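Local structure of Aac(6')-ib (Escherichia coli, 2BUE) at residues D24-R29 against Y81-N86; S46-W51 against D118-N123; G104-E109 against Q153-P158; F172-T177 against P184-V189. The protein binds aminoglycosides such as ribostamycin together with coenzyme A, and probably acetylates their 6'-amino group from acetyl-CoA to confer antibiotic resistance. The protein carries 2 engineered substitutions. One frame throughout, in Å; residues are numbered along the deposited sequence.

Interaction 1 (D24-R29 against Y81-N86); sequences DSVTLR and YIAMLN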
# COMPACT_ATOMS: atom_id res chain seq x y z
N ASP A 24 18.81 -7.78 -0.56
CA ASP A 24 18.29 -9.11 -0.99
C ASP A 24 16.79 -9.04 -1.27
O ASP A 24 16.28 -8.02 -1.75
CB ASP A 24 18.61 -10.18 0.06
CG ASP A 24 18.73 -11.58 -0.54
OD1 ASP A 24 18.67 -11.70 -1.79
OD2 ASP A 24 18.87 -12.56 0.23
N SER A 25 16.08 -10.12 -0.96
CA SER A 25 14.68 -10.27 -1.34
C SER A 25 13.75 -9.64 -0.31
O SER A 25 13.84 -9.94 0.88
CB SER A 25 14.35 -11.75 -1.48
OG SER A 25 13.11 -11.93 -2.15
N VAL A 26 12.82 -8.81 -0.77
CA VAL A 26 11.77 -8.29 0.11
C VAL A 26 10.55 -9.22 0.09
O VAL A 26 10.00 -9.51 -0.96
CB VAL A 26 11.34 -6.85 -0.27
CG1 VAL A 26 10.15 -6.40 0.62
CG2 VAL A 26 12.51 -5.89 -0.15
N THR A 27 10.13 -9.67 1.28
CA THR A 27 8.97 -10.53 1.40
C THR A 27 7.89 -9.89 2.28
O THR A 27 8.13 -8.86 2.92
CB THR A 27 9.32 -11.93 1.94
OG1 THR A 27 9.93 -11.83 3.22
CG2 THR A 27 10.28 -12.65 0.95
N LEU A 28 6.71 -10.49 2.26
CA LEU A 28 5.58 -9.99 3.05
C LEU A 28 5.04 -11.05 3.95
O LEU A 28 4.85 -12.21 3.52
CB LEU A 28 4.46 -9.51 2.15
CG LEU A 28 4.86 -8.40 1.17
CD1 LEU A 28 3.93 -8.44 -0.02
CD2 LEU A 28 4.86 -7.02 1.84
N ARG A 29 4.74 -10.66 5.18
CA ARG A 29 4.00 -11.50 6.10
C ARG A 29 2.81 -10.73 6.60
O ARG A 29 2.84 -9.49 6.60
CB ARG A 29 4.89 -11.90 7.29
CG ARG A 29 5.36 -10.74 8.18
CD ARG A 29 6.12 -11.28 9.40
NE ARG A 29 6.64 -10.23 10.27
CZ ARG A 29 5.92 -9.54 11.16
NH1 ARG A 29 4.59 -9.76 11.29
NH2 ARG A 29 6.53 -8.63 11.90
N TYR A 81 0.17 -5.92 6.13
CA TYR A 81 1.40 -6.72 6.00
C TYR A 81 2.60 -6.01 6.61
O TYR A 81 2.64 -4.77 6.65
CB TYR A 81 1.75 -6.97 4.52
CG TYR A 81 0.60 -7.45 3.69
CD1 TYR A 81 0.25 -8.80 3.66
CD2 TYR A 81 -0.15 -6.55 2.94
CE1 TYR A 81 -0.85 -9.25 2.90
CE2 TYR A 81 -1.25 -6.96 2.16
CZ TYR A 81 -1.59 -8.31 2.16
OH TYR A 81 -2.65 -8.72 1.38
N ILE A 82 3.58 -6.80 7.05
CA ILE A 82 4.90 -6.30 7.37
C ILE A 82 5.86 -6.78 6.29
O ILE A 82 5.89 -7.97 5.95
CB ILE A 82 5.39 -6.73 8.79
CG1 ILE A 82 4.43 -6.19 9.87
CG2 ILE A 82 6.86 -6.23 8.99
CD1 ILE A 82 4.36 -4.65 9.97
N ALA A 83 6.61 -5.83 5.73
CA ALA A 83 7.65 -6.12 4.75
C ALA A 83 8.93 -6.51 5.47
O ALA A 83 9.36 -5.80 6.41
CB ALA A 83 7.89 -4.91 3.86
N MET A 84 9.53 -7.60 5.01
CA MET A 84 10.74 -8.17 5.63
C MET A 84 11.92 -8.19 4.66
O MET A 84 11.74 -8.48 3.48
CB MET A 84 10.47 -9.61 6.08
CG MET A 84 9.28 -9.79 7.01
SD MET A 84 9.57 -9.06 8.63
CE MET A 84 10.97 -10.04 9.19
N LEU A 85 13.11 -7.90 5.17
CA LEU A 85 14.34 -7.98 4.39
C LEU A 85 15.43 -8.52 5.30
O LEU A 85 15.69 -7.95 6.37
CB LEU A 85 14.74 -6.61 3.85
CG LEU A 85 16.12 -6.48 3.18
CD1 LEU A 85 16.12 -7.22 1.82
CD2 LEU A 85 16.55 -5.02 3.01
N ASN A 86 16.04 -9.63 4.88
CA ASN A 86 17.08 -10.30 5.67
C ASN A 86 16.67 -10.51 7.13
O ASN A 86 17.44 -10.19 8.05
CB ASN A 86 18.39 -9.50 5.60
CG ASN A 86 18.90 -9.30 4.17
OD1 ASN A 86 18.84 -10.21 3.33
ND2 ASN A 86 19.41 -8.10 3.89
O HOH W 1 15.89 -10.78 2.42
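Y81 meets R29 and L28 where strand 26-29, an outermost strand of the GNAT sheet within this chain, pairs antiparallel with 81-85; the pairing is a compact example of how such an edge is built. The carbonyl oxygen R29 O lies at the edge of the Y81 ring, in its plane, while Y81 OH hydrogen-bonds to S95 OG. Next comes I82, in a hydrogen-bonded pair with R29: I82 N donates to R29 O at 2.8 Å, and I82 O receives R29 N. The two side chains run alongside each other. With chi1 at 64°, CG of R29 sits between backbone N and carbonyl carbon, and the extended chain brings the guanidinium over I82, whose CB lies 3.7 Å from its plane, over the centre; R29 NH1 also forms a salt bridge with D35. A83 faces the other way, its CB 4.2 Å from CD2 of L28, toward the layer occupied by helix 131-144. M84 binds T27 through both backbone groups, M84 N reaching T27 O at 2.8 Å. Its chain, bent at chi2 and chi3, presents SD to R29 NE in a weak 3.6 Å hydrogen bond. Beyond it, CD1 of L85 packs 3.6 Å from D24 N. At N86 the strand has ended and water takes over: one molecule accepts from N86 N at 2.7 Å and lies 2.7 Å from S25 O.

Interaction 2 (S46-W51 against D118-N123); sequences SHIVEW and DQLLAN. With RIO (ribostamycin), chain C.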
# COMPACT_ATOMS: atom_id res chain seq x y z
N SER A 46 9.41 11.18 11.13
CA SER A 46 9.15 12.35 10.29
C SER A 46 8.99 12.03 8.80
O SER A 46 8.13 12.62 8.14
CB SER A 46 10.23 13.42 10.51
OG SER A 46 11.51 12.92 10.19
N HIS A 47 9.79 11.11 8.26
CA HIS A 47 9.70 10.80 6.82
C HIS A 47 8.38 10.12 6.42
O HIS A 47 8.00 10.09 5.25
CB HIS A 47 10.88 9.97 6.33
CG HIS A 47 10.86 8.54 6.77
ND1 HIS A 47 11.28 8.14 8.02
CD2 HIS A 47 10.49 7.41 6.11
CE1 HIS A 47 11.17 6.82 8.11
NE2 HIS A 47 10.68 6.36 6.97
N ILE A 48 7.70 9.56 7.42
CA ILE A 48 6.43 8.89 7.22
C ILE A 48 5.26 9.85 7.47
O ILE A 48 4.30 9.93 6.70
CB ILE A 48 6.35 7.62 8.13
CG1 ILE A 48 7.36 6.57 7.61
CG2 ILE A 48 4.93 7.03 8.13
CD1 ILE A 48 7.71 5.44 8.56
N VAL A 49 5.35 10.61 8.55
CA VAL A 49 4.33 11.60 8.88
C VAL A 49 4.04 12.51 7.67
O VAL A 49 2.89 12.87 7.41
CB VAL A 49 4.75 12.44 10.11
CG1 VAL A 49 3.80 13.59 10.31
CG2 VAL A 49 4.77 11.56 11.34
N GLU A 50 5.10 12.86 6.93
CA GLU A 50 5.00 13.72 5.76
C GLU A 50 3.92 13.27 4.75
O GLU A 50 3.21 14.11 4.17
CB GLU A 50 6.38 13.79 5.09
CG GLU A 50 6.42 14.64 3.83
CD GLU A 50 7.82 14.87 3.29
OE1 GLU A 50 8.76 14.11 3.62
OE2 GLU A 50 7.98 15.84 2.52
N TRP A 51 3.79 11.96 4.58
CA TRP A 51 2.97 11.38 3.49
C TRP A 51 1.86 10.44 3.99
O TRP A 51 1.11 9.88 3.19
CB TRP A 51 3.87 10.62 2.52
CG TRP A 51 4.91 11.48 1.85
CD1 TRP A 51 6.27 11.38 1.97
CD2 TRP A 51 4.67 12.59 0.97
NE1 TRP A 51 6.90 12.34 1.21
CE2 TRP A 51 5.94 13.10 0.59
CE3 TRP A 51 3.51 13.19 0.46
CZ2 TRP A 51 6.08 14.20 -0.28
CZ3 TRP A 51 3.65 14.28 -0.40
CH2 TRP A 51 4.92 14.77 -0.75
N ASP A 118 -1.30 0.36 -0.34
CA ASP A 118 -0.61 1.52 0.27
C ASP A 118 0.58 0.94 1.00
O ASP A 118 0.52 -0.20 1.46
CB ASP A 118 -1.50 2.23 1.28
CG ASP A 118 -2.83 2.68 0.69
OD1 ASP A 118 -2.84 3.68 -0.05
OD2 ASP A 118 -3.84 2.02 0.99
N GLN A 119 1.68 1.68 1.08
CA GLN A 119 2.84 1.14 1.78
C GLN A 119 3.83 2.23 2.18
O GLN A 119 3.76 3.38 1.71
CB GLN A 119 3.55 0.05 0.95
CG GLN A 119 4.42 0.54 -0.17
CD GLN A 119 3.66 1.20 -1.26
OE1 GLN A 119 2.61 0.70 -1.71
NE2 GLN A 119 4.18 2.33 -1.75
N LEU A 120 4.69 1.86 3.11
CA LEU A 120 5.72 2.76 3.62
C LEU A 120 6.95 1.95 4.01
O LEU A 120 6.85 0.79 4.43
CB LEU A 120 5.19 3.56 4.83
CG LEU A 120 4.81 2.74 6.08
CD1 LEU A 120 6.02 2.60 7.02
CD2 LEU A 120 3.62 3.36 6.81
N LEU A 121 8.11 2.59 3.87
CA LEU A 121 9.37 2.05 4.37
C LEU A 121 9.69 2.67 5.73
O LEU A 121 9.67 3.90 5.91
CB LEU A 121 10.52 2.36 3.39
CG LEU A 121 10.49 1.61 2.05
CD1 LEU A 121 11.72 2.04 1.19
CD2 LEU A 121 10.46 0.09 2.30
N ALA A 122 10.02 1.81 6.68
CA ALA A 122 10.22 2.20 8.08
C ALA A 122 11.41 3.14 8.33
O ALA A 122 11.33 3.99 9.22
CB ALA A 122 10.38 0.94 8.93
N ASN A 123 12.49 2.97 7.56
CA ASN A 123 13.79 3.58 7.89
C ASN A 123 14.22 4.66 6.90
O ASN A 123 14.38 4.39 5.71
CB ASN A 123 14.87 2.49 7.97
CG ASN A 123 14.59 1.47 9.08
OD1 ASN A 123 14.32 1.85 10.23
ND2 ASN A 123 14.62 0.20 8.75
O1 RIO C . -4.19 3.43 6.77
C1 RIO C . -5.15 2.52 7.33
C2 RIO C . -6.48 3.25 7.49
O2 RIO C . -6.64 4.28 6.49
C3 RIO C . -7.34 3.75 5.35
O3 RIO C . -6.43 3.56 4.24
C4 RIO C . -6.88 4.24 3.00
C5 RIO C . -7.84 3.34 2.16
O4 RIO C . -9.02 3.07 2.89
C6 RIO C . -8.20 3.92 0.79
N1 RIO C . -8.97 2.90 0.02
C7 RIO C . -6.91 4.29 0.00
C8 RIO C . -6.04 5.26 0.82
N2 RIO C . -4.86 5.65 -0.00
C9 RIO C . -5.61 4.62 2.18
O5 RIO C . -4.93 5.68 2.90
C10 RIO C . -3.76 5.24 3.61
O6 RIO C . -2.63 5.24 2.78
C11 RIO C . -2.14 6.56 2.35
C12 RIO C . -0.82 6.30 1.59
N3 RIO C . -1.09 5.80 0.24
C13 RIO C . -1.91 7.50 3.57
O7 RIO C . -1.59 8.82 3.06
C14 RIO C . -3.18 7.55 4.45
O8 RIO C . -3.02 8.44 5.60
C15 RIO C . -3.60 6.13 4.88
N4 RIO C . -4.83 6.14 5.66
C16 RIO C . -8.00 2.43 5.84
O9 RIO C . -9.40 2.61 5.71
C17 RIO C . -7.72 2.40 7.36
O10 RIO C . -8.81 3.10 8.02
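At the coenzyme A pocket, H47 and I48 of helix 46-49 come down on the end of strand 114-121, an instructive case of a short helix fastened to a cofactor-binding strand. A chi1 of 74° tucks the H47 ring between the two backbone arms of its own residue and points NE2 at the strand end, where it donates to L121 O at 2.9 Å (158°) with the acceptor practically in the ring plane. At the same edge CE1 lies 3.0 Å from A122 O, which also accepts from R45. CG1 of I48 rests over one face of the imidazole, offset toward its rim. I48 CD1 touches L120 CD1 at 3.6 Å, the two side chains crossing at about a right angle. Toward the antibiotic, D118 OD1 accepts from two ribostamycin amines, N3 and N2, each at 2.8 Å; Q94 holds OD2, which with the two amines would limit the carboxylate's rotation. Ribostamycin O7 donates to W51 O at 2.9 Å, so both segments grip the substrate. The strand also holds coenzyme A, through hydrogen bonds of L121 N and Q119 O. Such backbone bonding of the pantetheine arm by a central strand is a hallmark of the GNAT fold.

Interaction 3 (G104-E109 against Q153-P158); sequences GWWEEE and QTDPSP. Engineered in segment 104-109: W105 (natural residue Arg). With RIO (ribostamycin), chain C.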
# COMPACT_ATOMS: atom_id res chain seq x y z
N GLY A 104 -17.31 7.16 0.72
CA GLY A 104 -16.56 8.16 -0.03
C GLY A 104 -15.45 7.56 -0.86
O GLY A 104 -14.94 8.23 -1.76
N TRP A 105 -15.03 6.33 -0.53
CA TRP A 105 -13.91 5.69 -1.22
C TRP A 105 -14.38 4.80 -2.37
O TRP A 105 -15.24 3.92 -2.18
CB TRP A 105 -13.08 4.85 -0.24
CG TRP A 105 -12.28 5.67 0.72
CD1 TRP A 105 -12.59 5.96 2.02
CD2 TRP A 105 -11.02 6.28 0.45
NE1 TRP A 105 -11.58 6.72 2.59
CE2 TRP A 105 -10.62 6.96 1.63
CE3 TRP A 105 -10.21 6.36 -0.69
CZ2 TRP A 105 -9.41 7.70 1.71
CZ3 TRP A 105 -9.00 7.07 -0.61
CH2 TRP A 105 -8.62 7.74 0.58
N TRP A 106 -13.80 5.03 -3.56
CA TRP A 106 -14.00 4.18 -4.74
C TRP A 106 -15.47 3.94 -5.06
O TRP A 106 -15.87 2.83 -5.39
CB TRP A 106 -13.18 2.85 -4.62
CG TRP A 106 -11.82 3.19 -4.08
CD1 TRP A 106 -11.28 2.78 -2.90
CD2 TRP A 106 -10.90 4.13 -4.64
NE1 TRP A 106 -10.06 3.38 -2.69
CE2 TRP A 106 -9.79 4.22 -3.75
CE3 TRP A 106 -10.87 4.89 -5.83
CZ2 TRP A 106 -8.69 5.06 -3.99
CZ3 TRP A 106 -9.77 5.74 -6.07
CH2 TRP A 106 -8.69 5.80 -5.16
N GLU A 107 -16.26 5.01 -4.99
CA GLU A 107 -17.72 4.90 -5.15
C GLU A 107 -18.18 4.58 -6.58
O GLU A 107 -19.34 4.17 -6.78
CB GLU A 107 -18.41 6.16 -4.63
CG GLU A 107 -18.28 6.34 -3.12
CD GLU A 107 -19.08 7.51 -2.59
OE1 GLU A 107 -19.30 8.47 -3.35
OE2 GLU A 107 -19.46 7.46 -1.40
N GLU A 108 -17.30 4.76 -7.56
CA GLU A 108 -17.60 4.38 -8.96
C GLU A 108 -17.15 2.96 -9.31
O GLU A 108 -17.42 2.48 -10.42
CB GLU A 108 -16.97 5.34 -9.99
CG GLU A 108 -17.13 6.83 -9.70
CD GLU A 108 -18.51 7.22 -9.20
OE1 GLU A 108 -19.53 6.81 -9.81
OE2 GLU A 108 -18.58 7.97 -8.19
N GLU A 109 -16.45 2.31 -8.38
CA GLU A 109 -15.97 0.96 -8.67
C GLU A 109 -17.15 -0.02 -8.82
O GLU A 109 -18.17 0.11 -8.12
CB GLU A 109 -14.99 0.47 -7.60
CG GLU A 109 -14.35 -0.88 -7.93
CD GLU A 109 -13.61 -0.88 -9.26
OE1 GLU A 109 -12.50 -0.31 -9.30
OE2 GLU A 109 -14.11 -1.47 -10.24
N GLN A 153 -4.76 -1.17 -7.99
CA GLN A 153 -4.76 0.30 -8.07
C GLN A 153 -3.94 0.88 -6.95
O GLN A 153 -3.71 0.23 -5.89
CB GLN A 153 -6.18 0.88 -8.02
CG GLN A 153 -6.83 0.67 -6.64
CD GLN A 153 -8.23 1.25 -6.55
OE1 GLN A 153 -9.04 1.17 -7.49
NE2 GLN A 153 -8.55 1.82 -5.39
N THR A 154 -3.49 2.11 -7.13
CA THR A 154 -2.95 2.88 -6.01
C THR A 154 -3.26 4.36 -6.27
O THR A 154 -3.60 4.71 -7.40
CB THR A 154 -1.46 2.63 -5.77
OG1 THR A 154 -1.07 3.16 -4.48
CG2 THR A 154 -0.62 3.21 -6.89
N ASP A 155 -3.13 5.19 -5.24
CA ASP A 155 -3.67 6.55 -5.29
C ASP A 155 -2.77 7.56 -4.55
O ASP A 155 -3.24 8.25 -3.63
CB ASP A 155 -5.11 6.58 -4.77
CG ASP A 155 -5.21 6.31 -3.25
OD1 ASP A 155 -4.32 5.61 -2.71
OD2 ASP A 155 -6.15 6.84 -2.61
N PRO A 156 -1.49 7.66 -4.96
CA PRO A 156 -0.59 8.60 -4.30
C PRO A 156 -1.08 10.04 -4.43
O PRO A 156 -1.76 10.38 -5.39
CB PRO A 156 0.74 8.43 -5.05
CG PRO A 156 0.33 7.88 -6.45
CD PRO A 156 -0.84 6.96 -6.10
N SER A 157 -0.73 10.86 -3.44
CA SER A 157 -0.92 12.30 -3.55
C SER A 157 -0.20 12.84 -4.80
O SER A 157 0.92 12.42 -5.09
CB SER A 157 -0.28 12.97 -2.34
OG SER A 157 -0.10 14.36 -2.58
N PRO A 158 -0.81 13.83 -5.48
CA PRO A 158 -0.12 14.50 -6.59
C PRO A 158 1.23 15.11 -6.16
O PRO A 158 2.11 15.26 -7.00
CB PRO A 158 -1.10 15.62 -6.99
CG PRO A 158 -2.47 15.09 -6.53
CD PRO A 158 -2.16 14.39 -5.24
O1 RIO C . -4.19 3.43 6.77
C1 RIO C . -5.15 2.52 7.33
C2 RIO C . -6.48 3.25 7.49
O2 RIO C . -6.64 4.28 6.49
C3 RIO C . -7.34 3.75 5.35
O3 RIO C . -6.43 3.56 4.24
C4 RIO C . -6.88 4.24 3.00
C5 RIO C . -7.84 3.34 2.16
O4 RIO C . -9.02 3.07 2.89
C6 RIO C . -8.20 3.92 0.79
N1 RIO C . -8.97 2.90 0.02
C7 RIO C . -6.91 4.29 0.00
C8 RIO C . -6.04 5.26 0.82
N2 RIO C . -4.86 5.65 -0.00
C9 RIO C . -5.61 4.62 2.18
O5 RIO C . -4.93 5.68 2.90
C10 RIO C . -3.76 5.24 3.61
O6 RIO C . -2.63 5.24 2.78
C11 RIO C . -2.14 6.56 2.35
C12 RIO C . -0.82 6.30 1.59
N3 RIO C . -1.09 5.80 0.24
C13 RIO C . -1.91 7.50 3.57
O7 RIO C . -1.59 8.82 3.06
C14 RIO C . -3.18 7.55 4.45
O8 RIO C . -3.02 8.44 5.60
C15 RIO C . -3.60 6.13 4.88
N4 RIO C . -4.83 6.14 5.66
C16 RIO C . -8.00 2.43 5.84
O9 RIO C . -9.40 2.61 5.71
C17 RIO C . -7.72 2.40 7.36
O10 RIO C . -8.81 3.10 8.02
O HOH W 2 -11.69 1.65 -7.61
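With chi1 at 68° and the rest of its chain extended, Q153 carries its amide up to W106. There NE2 stands 3.2 Å from the indole plane, over the centre of one face, with the amide and ring planes 70° apart. D155 has nearly the same first torsion, 69°, which brings its carboxylate to the tryptophan edges: OD2 lies 3.4 Å from W106 CZ2 and 3.5 Å from CZ3 of W105, an engineered residue. The carboxylate in turn receives ribostamycin N2, through a 2.8 Å bond to OD1 and a weak one to OD2. D118 OD1 accepts from the same amine, so N2 bridges the two carboxylates, acidic groups that suit the amines of an aminoglycoside. Ribostamycin C6 lies over one face of W105, toward its rim. A water also donates to E109 OE1 and to Q153 OE1, 2.7 Å from each. Q153 OE1 is hydrogen-bonded to Y187 OH as well, and NE2 to Y96 OH. The contact thus joins the loop between strands 88-97 and 114-121 to the end of strand 151-154, beside strand 183-191 and helix 161-169.

Interaction 4 (F172-T177 against P184-V189); sequences FERQGT and PAVYMV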
# COMPACT_ATOMS: atom_id res chain seq x y z
N PHE A 172 2.97 0.13 -12.53
CA PHE A 172 1.72 0.86 -12.52
C PHE A 172 1.74 1.96 -13.58
O PHE A 172 2.81 2.47 -13.93
CB PHE A 172 1.46 1.48 -11.14
CG PHE A 172 1.03 0.48 -10.11
CD1 PHE A 172 -0.33 0.30 -9.83
CD2 PHE A 172 1.99 -0.28 -9.42
CE1 PHE A 172 -0.75 -0.64 -8.89
CE2 PHE A 172 1.58 -1.21 -8.47
CZ PHE A 172 0.21 -1.39 -8.21
N GLU A 173 0.57 2.29 -14.10
CA GLU A 173 0.44 3.38 -15.08
C GLU A 173 -0.51 4.45 -14.57
O GLU A 173 -1.60 4.14 -14.11
CB GLU A 173 0.00 2.85 -16.44
CG GLU A 173 1.11 1.96 -17.04
CD GLU A 173 0.79 1.34 -18.39
OE1 GLU A 173 -0.31 1.57 -18.96
OE2 GLU A 173 1.66 0.58 -18.88
N ARG A 174 -0.07 5.71 -14.65
CA ARG A 174 -0.92 6.84 -14.28
C ARG A 174 -2.13 6.95 -15.21
O ARG A 174 -1.99 6.93 -16.44
CB ARG A 174 -0.12 8.16 -14.29
CG ARG A 174 0.87 8.28 -13.15
CD ARG A 174 1.56 9.65 -13.15
NE ARG A 174 2.95 9.56 -13.58
CZ ARG A 174 3.84 10.56 -13.52
NH1 ARG A 174 3.48 11.76 -13.10
NH2 ARG A 174 5.09 10.36 -13.88
N GLN A 175 -3.32 7.03 -14.62
CA GLN A 175 -4.56 7.18 -15.38
C GLN A 175 -5.08 8.61 -15.41
O GLN A 175 -5.48 9.10 -16.46
CB GLN A 175 -5.64 6.25 -14.79
CG GLN A 175 -5.24 4.79 -14.81
CD GLN A 175 -4.86 4.33 -16.20
OE1 GLN A 175 -5.66 4.43 -17.14
NE2 GLN A 175 -3.64 3.83 -16.35
N GLY A 176 -5.15 9.24 -14.25
CA GLY A 176 -5.67 10.61 -14.16
C GLY A 176 -5.90 10.99 -12.72
O GLY A 176 -5.60 10.21 -11.80
N THR A 177 -6.48 12.17 -12.52
CA THR A 177 -6.74 12.69 -11.21
C THR A 177 -8.14 12.32 -10.77
O THR A 177 -9.12 12.53 -11.52
CB THR A 177 -6.56 14.24 -11.19
OG1 THR A 177 -5.21 14.53 -11.59
CG2 THR A 177 -6.83 14.82 -9.80
N PRO A 184 -7.59 15.16 -3.91
CA PRO A 184 -7.24 14.71 -5.25
C PRO A 184 -6.09 13.71 -5.14
O PRO A 184 -5.18 13.91 -4.32
CB PRO A 184 -6.73 16.00 -5.94
CG PRO A 184 -7.35 17.10 -5.15
CD PRO A 184 -7.45 16.62 -3.74
N ALA A 185 -6.13 12.65 -5.95
CA ALA A 185 -5.08 11.67 -5.99
C ALA A 185 -4.79 11.30 -7.43
O ALA A 185 -5.65 11.46 -8.31
CB ALA A 185 -5.49 10.40 -5.20
N VAL A 186 -3.57 10.83 -7.67
CA VAL A 186 -3.20 10.34 -8.99
C VAL A 186 -3.57 8.86 -9.02
O VAL A 186 -2.91 8.05 -8.38
CB VAL A 186 -1.72 10.57 -9.30
CG1 VAL A 186 -1.35 9.99 -10.67
CG2 VAL A 186 -1.42 12.09 -9.25
N TYR A 187 -4.64 8.53 -9.76
CA TYR A 187 -5.10 7.15 -9.85
C TYR A 187 -4.16 6.37 -10.77
O TYR A 187 -3.93 6.76 -11.93
CB TYR A 187 -6.51 7.13 -10.40
CG TYR A 187 -7.14 5.78 -10.28
CD1 TYR A 187 -7.37 5.20 -9.02
CD2 TYR A 187 -7.50 5.08 -11.42
CE1 TYR A 187 -7.98 3.93 -8.90
CE2 TYR A 187 -8.10 3.79 -11.32
CZ TYR A 187 -8.31 3.23 -10.07
OH TYR A 187 -8.86 1.97 -10.00
N MET A 188 -3.60 5.28 -10.26
CA MET A 188 -2.65 4.46 -11.01
C MET A 188 -3.09 3.00 -10.98
O MET A 188 -3.58 2.54 -9.96
CB MET A 188 -1.25 4.55 -10.38
CG MET A 188 -0.73 6.01 -10.34
SD MET A 188 0.93 6.11 -9.67
CE MET A 188 1.92 5.39 -10.96
N VAL A 189 -2.88 2.29 -12.08
CA VAL A 189 -3.33 0.89 -12.14
C VAL A 189 -2.31 -0.02 -12.83
O VAL A 189 -1.47 0.42 -13.64
CB VAL A 189 -4.73 0.74 -12.84
CG1 VAL A 189 -5.81 1.61 -12.19
CG2 VAL A 189 -4.65 0.97 -14.35
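F172 enters the contact ahead of its strand, with CB 3.9 Å from CE of M188 and one ring edge turned to the backbone of V189, and from there the chain forms a beta hairpin that illustrates how a bulge is accommodated. E173 pairs with V189 through two hydrogen bonds, E173 N to V189 O being 2.8 Å. R174 lies alongside M188, pointing the same way; its CG touches V186 CG1 at 3.7 Å, and its guanidinium forms a salt bridge with E168 of helix 161-169. At Q175 the register slips by one residue. The backbone angles there, -101° and -49°, produce a beta bulge, so that Q175 and G176 together face Y187: Q175 N donates to Y187 O, and Y187 N returns to G176 O, each at 2.8 Å. The side chain of Q175 folds back at chi2. Its CB meets the edge of the Y187 ring, its NE2 packs 3.6 Å from CG2 of V189, and the same NE2 donates to E173 O at 3.0 Å from above the carbonyl plane. T177 resumes the ladder, its CG2 4.0 Å from P184 CB. The chemistry has two sides: E173 O is gripped by Q175 NE2 and V189 N from opposite faces of its plane, whereas G176 N is buried with no partner in the model, which probably makes the bulge somewhat costly.

From the N terminus, interaction 1 closes the first long loop, bringing residues 24-29 onto strand 78-85 at one edge of the sheet. Before that loop ends, 46-51 has already left to meet 118-123, so interaction 2 crosses interaction 1. Interaction 3 crosses interaction 2 in turn, because 104-109 precedes strand 114-121 and reaches forward to 153-158; D118 and D155 bring the two together around ribostamycin. Interaction 4 follows in series as a short hairpin at the opposite edge. It adjoins interaction 3 through Q153 with Y187 and T154 with M188. Interactions 1 and 4 thus close the two edges of the sheet, while the crossing interactions 2 and 3 meet at ribostamycin.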